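Local coordinates for protein diaminopimelate decarboxylase (Aquifex aeolicus, PDB 2P3E) that probably catalyses the decarboxylation of meso-diaminopimelate to L-lysine, the last step of lysine biosynthesis, as a homodimer that uses pyridoxal 5'-phosphate, at residues B[66-71]-B[377-382]; B[285-290]-B[371-376]; B[37-42]-B[391-396]. One frame throughout, in Å; residues are numbered along the deposited sequence.

Contact 1 of 3, residues B[66-71]-B[377-382]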
# COMPACT_ATOMS: atom_id res chain seq x y z
N ALA B 66 10.72 -1.25 -9.19
CA ALA B 66 10.99 0.08 -8.62
C ALA B 66 9.98 1.13 -9.07
O ALA B 66 9.66 2.04 -8.32
CB ALA B 66 12.40 0.54 -8.96
N ASN B 67 9.50 1.01 -10.31
CA ASN B 67 8.63 2.00 -10.94
C ASN B 67 8.10 1.46 -12.27
O ASN B 67 8.90 1.17 -13.17
CB ASN B 67 9.40 3.31 -11.23
CG ASN B 67 8.47 4.48 -11.52
OD1 ASN B 67 7.56 4.37 -12.35
ND2 ASN B 67 8.68 5.59 -10.83
N PHE B 68 6.78 1.31 -12.37
CA PHE B 68 6.15 0.69 -13.52
C PHE B 68 5.58 1.66 -14.55
O PHE B 68 4.88 1.23 -15.46
CB PHE B 68 5.08 -0.37 -13.11
CG PHE B 68 4.00 0.14 -12.20
CD1 PHE B 68 3.06 1.06 -12.64
CD2 PHE B 68 3.92 -0.33 -10.88
CE1 PHE B 68 2.05 1.54 -11.79
CE2 PHE B 68 2.91 0.12 -10.02
CZ PHE B 68 1.98 1.07 -10.47
N ASN B 69 5.87 2.96 -14.43
CA ASN B 69 5.27 3.89 -15.40
C ASN B 69 5.75 3.51 -16.80
O ASN B 69 6.96 3.46 -17.03
CB ASN B 69 5.61 5.36 -15.08
CG ASN B 69 4.96 6.34 -16.06
OD1 ASN B 69 5.29 6.36 -17.24
ND2 ASN B 69 4.00 7.11 -15.57
N PRO B 70 4.81 3.24 -17.73
CA PRO B 70 5.26 2.70 -19.01
C PRO B 70 6.10 3.67 -19.84
O PRO B 70 6.95 3.21 -20.61
CB PRO B 70 3.96 2.34 -19.76
CG PRO B 70 2.86 3.00 -19.01
CD PRO B 70 3.35 3.37 -17.64
N HIS B 71 5.88 4.97 -19.69
CA HIS B 71 6.72 5.96 -20.37
C HIS B 71 8.15 5.96 -19.83
O HIS B 71 9.11 6.13 -20.59
CB HIS B 71 6.08 7.36 -20.31
CG HIS B 71 4.68 7.39 -20.87
ND1 HIS B 71 4.42 7.33 -22.23
CD2 HIS B 71 3.47 7.41 -20.25
CE1 HIS B 71 3.11 7.35 -22.42
NE2 HIS B 71 2.51 7.39 -21.24
N TYR B 377 10.10 2.73 -5.65
CA TYR B 377 9.24 2.25 -4.54
C TYR B 377 8.41 3.40 -3.92
O TYR B 377 8.19 3.45 -2.72
CB TYR B 377 10.11 1.52 -3.48
CG TYR B 377 11.05 0.53 -4.15
CD1 TYR B 377 10.55 -0.66 -4.69
CD2 TYR B 377 12.40 0.81 -4.30
CE1 TYR B 377 11.40 -1.58 -5.33
CE2 TYR B 377 13.26 -0.10 -4.96
CZ TYR B 377 12.74 -1.28 -5.47
OH TYR B 377 13.58 -2.17 -6.10
N GLY B 378 8.00 4.33 -4.78
CA GLY B 378 7.18 5.48 -4.37
C GLY B 378 5.78 5.29 -4.93
O GLY B 378 4.92 4.64 -4.32
N PHE B 379 5.55 5.78 -6.14
CA PHE B 379 4.28 5.51 -6.78
C PHE B 379 3.98 4.01 -6.86
O PHE B 379 2.82 3.60 -6.78
CB PHE B 379 4.19 6.11 -8.21
CG PHE B 379 2.78 6.12 -8.74
CD1 PHE B 379 1.97 7.24 -8.55
CD2 PHE B 379 2.25 5.01 -9.39
CE1 PHE B 379 0.64 7.26 -9.03
CE2 PHE B 379 0.91 5.00 -9.85
CZ PHE B 379 0.11 6.13 -9.66
N ALA B 380 5.01 3.19 -7.01
CA ALA B 380 4.86 1.74 -7.15
C ALA B 380 4.06 1.10 -5.99
O ALA B 380 3.36 0.11 -6.19
CB ALA B 380 6.24 1.06 -7.32
N MET B 381 4.16 1.69 -4.79
CA MET B 381 3.47 1.17 -3.60
C MET B 381 2.26 2.02 -3.20
O MET B 381 1.65 1.79 -2.16
CB MET B 381 4.44 1.03 -2.42
CG MET B 381 5.67 0.17 -2.76
SD MET B 381 6.77 -0.12 -1.33
CE MET B 381 6.00 -1.55 -0.61
N SER B 382 1.90 2.99 -4.05
CA SER B 382 0.77 3.89 -3.82
C SER B 382 -0.59 3.16 -3.94
O SER B 382 -0.80 2.32 -4.86
CB SER B 382 0.85 5.07 -4.80
OG SER B 382 -0.19 6.00 -4.58
O HOH W 1 7.82 4.13 -7.72
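The carbonyl of Ala66 receives the main-chain N-H of Tyr377, with 2.8 Å between Ala66 O and Tyr377 N, 161° at the hydrogen, and the donor in the carbonyl plane on a lone pair. Ala66 O also accepts from a bound water, which in turn accepts from Gly378 N and Ala380 N, each 3.0 Å from the water oxygen; one carbonyl thus gathers three backbone N-H groups, one directly and two through solvent. Tyr377 starts off away from segment 66-71, but with CG anti to its own carbonyl carbon (chi1 -47°) the ring comes back across Ala66. Ala66 CA then lies over one face, offset toward the rim, 3.9 Å from the Tyr377 ring centroid and 20° off the normal, a CH-pi contact. Ala66 follows Lys65, by similarity the lysine to which pyridoxal phosphate attaches in the TIM-barrel domain and unmodified here, whereas segment 377-382 comes from a loop between two strands of the beta domain; the contact joins the two domains beside residues that, by similarity, hold the cofactor. By similarity Tyr377 binds cofactor and substrate, and its ring also packs on Tyr385 of the second subunit. With a leucine in its place the flat face and hydroxyl are gone, so Ala66 CA would probably lose its CH-pi partner and the adjoining Lys65 side chain some of its packing. Two residues further on in 66-71, Phe68 CE2 reaches Ala380 CA at 3.8 Å, and Phe68 CZ meets the edge of the Phe379 ring, 4.1 Å from Phe379 CD2, the two side chains crossing at about a right angle. Ala380 CB faces Ala66 O at 3.7 Å. Asn67 forms an Asx turn, OD1 accepting from Asn69 N at 3.0 Å, while its ND2 bonds to Gly375 O.

Contact 2 of 3, residues B[285-290]-B[371-376]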
# COMPACT_ATOMS: atom_id res chain seq x y z
N MET B 285 16.17 4.88 -10.67
CA MET B 285 14.92 5.63 -10.49
C MET B 285 14.81 6.48 -9.23
O MET B 285 14.10 7.49 -9.22
CB MET B 285 13.73 4.66 -10.53
CG MET B 285 13.35 4.18 -11.93
SD MET B 285 13.11 5.53 -13.15
CE MET B 285 11.93 6.56 -12.32
N GLY B 286 15.49 6.07 -8.16
CA GLY B 286 15.24 6.60 -6.80
C GLY B 286 15.31 8.11 -6.71
O GLY B 286 14.33 8.77 -6.36
N ASN B 287 16.47 8.67 -7.06
CA ASN B 287 16.63 10.13 -7.00
C ASN B 287 16.20 10.86 -8.27
O ASN B 287 16.31 12.09 -8.36
CB ASN B 287 18.06 10.51 -6.59
CG ASN B 287 18.23 10.53 -5.09
OD1 ASN B 287 17.42 11.13 -4.38
ND2 ASN B 287 19.29 9.89 -4.60
N ALA B 288 15.69 10.09 -9.23
CA ALA B 288 15.11 10.65 -10.46
C ALA B 288 13.77 11.32 -10.20
O ALA B 288 13.35 12.19 -10.96
CB ALA B 288 14.93 9.53 -11.49
N GLY B 289 13.08 10.87 -9.14
CA GLY B 289 11.73 11.33 -8.86
C GLY B 289 11.63 12.08 -7.55
O GLY B 289 12.30 11.74 -6.56
N ILE B 290 10.78 13.11 -7.54
CA ILE B 290 10.49 13.84 -6.32
C ILE B 290 8.98 13.99 -6.16
O ILE B 290 8.24 14.03 -7.16
CB ILE B 290 11.22 15.22 -6.24
CG1 ILE B 290 10.69 16.20 -7.27
CG2 ILE B 290 12.74 15.08 -6.40
CD1 ILE B 290 11.22 17.58 -7.03
N VAL B 371 9.58 16.31 -1.53
CA VAL B 371 10.07 15.10 -0.87
C VAL B 371 11.02 14.41 -1.85
O VAL B 371 10.61 13.99 -2.94
CB VAL B 371 8.90 14.13 -0.47
CG1 VAL B 371 9.44 12.90 0.29
CG2 VAL B 371 7.83 14.87 0.38
N LEU B 372 12.30 14.32 -1.48
CA LEU B 372 13.31 13.83 -2.44
C LEU B 372 13.37 12.30 -2.46
O LEU B 372 12.79 11.65 -1.58
CB LEU B 372 14.70 14.41 -2.13
CG LEU B 372 14.82 15.94 -2.08
CD1 LEU B 372 16.30 16.31 -1.92
CD2 LEU B 372 14.20 16.62 -3.31
N SER B 373 14.05 11.75 -3.47
CA SER B 373 14.39 10.32 -3.50
C SER B 373 13.14 9.44 -3.56
O SER B 373 13.09 8.35 -2.98
CB SER B 373 15.24 9.94 -2.26
OG SER B 373 16.20 10.95 -1.95
N ALA B 374 12.15 9.92 -4.31
CA ALA B 374 10.83 9.28 -4.32
C ALA B 374 10.50 8.55 -5.63
O ALA B 374 9.36 8.12 -5.82
CB ALA B 374 9.75 10.29 -3.97
N GLY B 375 11.51 8.36 -6.48
CA GLY B 375 11.31 7.80 -7.83
C GLY B 375 11.23 6.28 -7.89
O GLY B 375 10.76 5.70 -8.88
N ALA B 376 11.68 5.64 -6.81
CA ALA B 376 11.74 4.18 -6.71
C ALA B 376 10.97 3.73 -5.48
O ALA B 376 11.16 4.30 -4.39
CB ALA B 376 13.19 3.69 -6.65
O HOH W 2 15.58 13.14 -5.45
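Asn287 and Ser373 meet through their polar ends: Ser373 OG donates to Asn287 OD1 over 2.7 Å, approaching 22° out of the amide's carbonyl plane. Set beside its own backbone N (chi1 -40°), Ser373 OG faces Asn287 OD1 right next to the water that this N holds. The water accepts from Ser373 N and donates to Asn287 OD1 and Asn287 O, so OD1 takes two donors and the water bridges both Asn287 oxygens to Ser373 N. Ile290 and Leu372 instead lie side by side, pointing the same way, with Ile290 CG2 3.7 Å from Leu372 CD2. At the other end Met285, bent at both its second and third torsions, curls round the Gly375 carbonyl, its CB and CE 3.6 Å and 3.7 Å from Gly375 O. Ala376 CB points at Gly286 CA, 3.6 Å away. Between these side chains the backbones close in: Gly375 N donates to Gly286 O and Ala374 N to Gly289 O, each at 2.9 Å, and Gly375 CA makes a CA-H...O contact with Met285 O. A beta carbon on Gly375 or on Gly289 would run into the facing segment, consistent with how closely the two backbones approach. This is the linker region where helix 282-285 of the barrel side passes into strand 289-301 of the beta domain. Strand 36-40 pairs with Ala288 and Ile290, helix 41-54 packs on Met285 and Asn287, and helix 3-7 lies against Leu372 and Ser373.

Contact 3 of 3, residues B[37-42]-B[391-396]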
# COMPACT_ATOMS: atom_id res chain seq x y z
N TYR B 37 4.03 13.61 -8.55
CA TYR B 37 5.33 12.98 -8.78
C TYR B 37 5.99 13.60 -10.00
O TYR B 37 5.41 13.61 -11.10
CB TYR B 37 5.18 11.47 -8.98
CG TYR B 37 5.22 10.67 -7.69
CD1 TYR B 37 4.05 10.15 -7.11
CD2 TYR B 37 6.43 10.42 -7.05
CE1 TYR B 37 4.11 9.38 -5.91
CE2 TYR B 37 6.50 9.69 -5.86
CZ TYR B 37 5.33 9.18 -5.30
OH TYR B 37 5.45 8.44 -4.14
N VAL B 38 7.21 14.08 -9.82
CA VAL B 38 7.95 14.74 -10.90
C VAL B 38 9.25 13.99 -11.14
O VAL B 38 9.99 13.75 -10.19
CB VAL B 38 8.25 16.23 -10.54
CG1 VAL B 38 9.00 16.93 -11.70
CG2 VAL B 38 6.95 16.99 -10.21
N TYR B 39 9.52 13.62 -12.40
CA TYR B 39 10.70 12.87 -12.75
C TYR B 39 11.62 13.66 -13.70
O TYR B 39 11.14 14.40 -14.57
CB TYR B 39 10.31 11.54 -13.42
CG TYR B 39 9.45 10.64 -12.56
CD1 TYR B 39 10.01 9.73 -11.67
CD2 TYR B 39 8.05 10.72 -12.63
CE1 TYR B 39 9.20 8.90 -10.87
CE2 TYR B 39 7.24 9.88 -11.85
CZ TYR B 39 7.81 8.99 -10.98
OH TYR B 39 6.97 8.19 -10.24
N SER B 40 12.92 13.46 -13.53
CA SER B 40 13.94 14.02 -14.43
C SER B 40 14.33 13.00 -15.48
O SER B 40 14.92 11.95 -15.18
CB SER B 40 15.18 14.46 -13.63
OG SER B 40 16.33 14.62 -14.48
N SER B 41 14.02 13.32 -16.74
CA SER B 41 14.36 12.46 -17.85
C SER B 41 15.88 12.25 -17.96
O SER B 41 16.35 11.10 -18.10
CB SER B 41 13.81 13.06 -19.16
OG SER B 41 14.05 12.19 -20.24
N ASN B 42 16.64 13.34 -17.87
CA ASN B 42 18.09 13.25 -18.06
C ASN B 42 18.80 12.56 -16.91
O ASN B 42 19.84 11.94 -17.12
CB ASN B 42 18.72 14.62 -18.36
CG ASN B 42 18.53 15.02 -19.81
OD1 ASN B 42 19.02 14.34 -20.71
ND2 ASN B 42 17.78 16.10 -20.04
N ALA B 391 -1.63 10.28 -7.40
CA ALA B 391 -1.06 11.51 -7.92
C ALA B 391 -0.88 11.47 -9.43
O ALA B 391 -0.70 10.39 -10.01
CB ALA B 391 0.30 11.74 -7.26
N ALA B 392 -0.87 12.66 -10.05
CA ALA B 392 -0.38 12.79 -11.43
C ALA B 392 1.15 12.55 -11.42
O ALA B 392 1.80 12.74 -10.39
CB ALA B 392 -0.69 14.19 -11.98
N GLU B 393 1.67 12.12 -12.56
CA GLU B 393 3.11 11.99 -12.76
C GLU B 393 3.54 12.80 -14.00
O GLU B 393 2.95 12.69 -15.06
CB GLU B 393 3.49 10.53 -12.96
CG GLU B 393 3.32 9.63 -11.70
CD GLU B 393 3.78 8.18 -11.95
OE1 GLU B 393 3.19 7.48 -12.83
OE2 GLU B 393 4.73 7.73 -11.28
N VAL B 394 4.60 13.59 -13.86
CA VAL B 394 5.10 14.40 -14.98
C VAL B 394 6.59 14.12 -15.16
O VAL B 394 7.28 13.81 -14.20
CB VAL B 394 4.87 15.92 -14.76
CG1 VAL B 394 3.36 16.24 -14.74
CG2 VAL B 394 5.49 16.39 -13.47
N LEU B 395 7.04 14.20 -16.41
CA LEU B 395 8.43 13.95 -16.77
C LEU B 395 9.01 15.23 -17.40
O LEU B 395 8.51 15.72 -18.44
CB LEU B 395 8.52 12.80 -17.77
CG LEU B 395 9.90 12.43 -18.36
CD1 LEU B 395 10.79 11.81 -17.29
CD2 LEU B 395 9.70 11.47 -19.52
N VAL B 396 10.05 15.77 -16.76
CA VAL B 396 10.67 17.00 -17.21
C VAL B 396 11.94 16.68 -18.02
O VAL B 396 12.66 15.73 -17.70
CB VAL B 396 11.01 17.92 -16.02
CG1 VAL B 396 11.61 19.22 -16.51
CG2 VAL B 396 9.75 18.25 -15.23
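Tyr37 to Ser40 pair in register with Glu393 to Val396 as parallel neighbours in the mixed sheet of the beta domain, the strand axes 4.7 Å apart at closest and 23° from parallel. Ala391, just ahead of the pairing, touches the Tyr37 ring obliquely, its CB 4.1 Å from Tyr37 CD1. Ala392 supplies its carbonyl to Tyr37 N, the first of five backbone bonds. Glu393 shares a sheet face with Tyr37, Tyr39 and Leu395. Its extended chain brings OE2 2.5 Å from Tyr39 OH, which donates to it on the anti side, 20° out of the carboxylate plane; ring and carboxylate planes are 74° apart. OE1 accepts from Asn69 ND2, and Tyr39 OH accepts from Asn67 ND2, so this buried carboxylate and phenol are fixed by barrel-side amides. Val394 donates to Tyr37 O and accepts from Tyr39 N, while Val38 turns its own N-H and C=O to Ile290 on its far side. On the opposite sheet face, which helix 25-32 covers, Val394 CG2 sits between its backbone N and carbonyl carbon and meets Val38 CG2 at 3.6 Å. Leu395 returns to the tyrosine face, where CD1 lies 3.9 Å from Tyr39 CB and also reaches the backbone of Ser41; Leu72 of helix 70-78 packs on it from the barrel side. Val396 donates to Tyr39 O, and its CG2 touches Val38 CG1 at 3.8 Å. The last bond catches the start of helix 41-54: Ser41 N donates a hydrogen bond to Val396 O at 2.9 Å, and Ser41 CB rests 3.3 Å from that same oxygen.

Overall arrangement
All three contacts are buried, with centres about 10 to 11 Å apart, yet they join different parts of the enzyme. Contact 3 is regular parallel strand pairing within the beta domain; contact 2 is irregular, glycine-rich backbone packing at the linker; contact 1 sets the barrel side against a beta-domain loop at the cofactor site and alone touches the second subunit. Contacts 2 and 3 belong to one sheet, since Ile290 N bonds to Val38 O and Ala288 O to Ser40 N. The asparagine side chains of segment 66-71 tie all three together, reaching from contact 1 into both of the others.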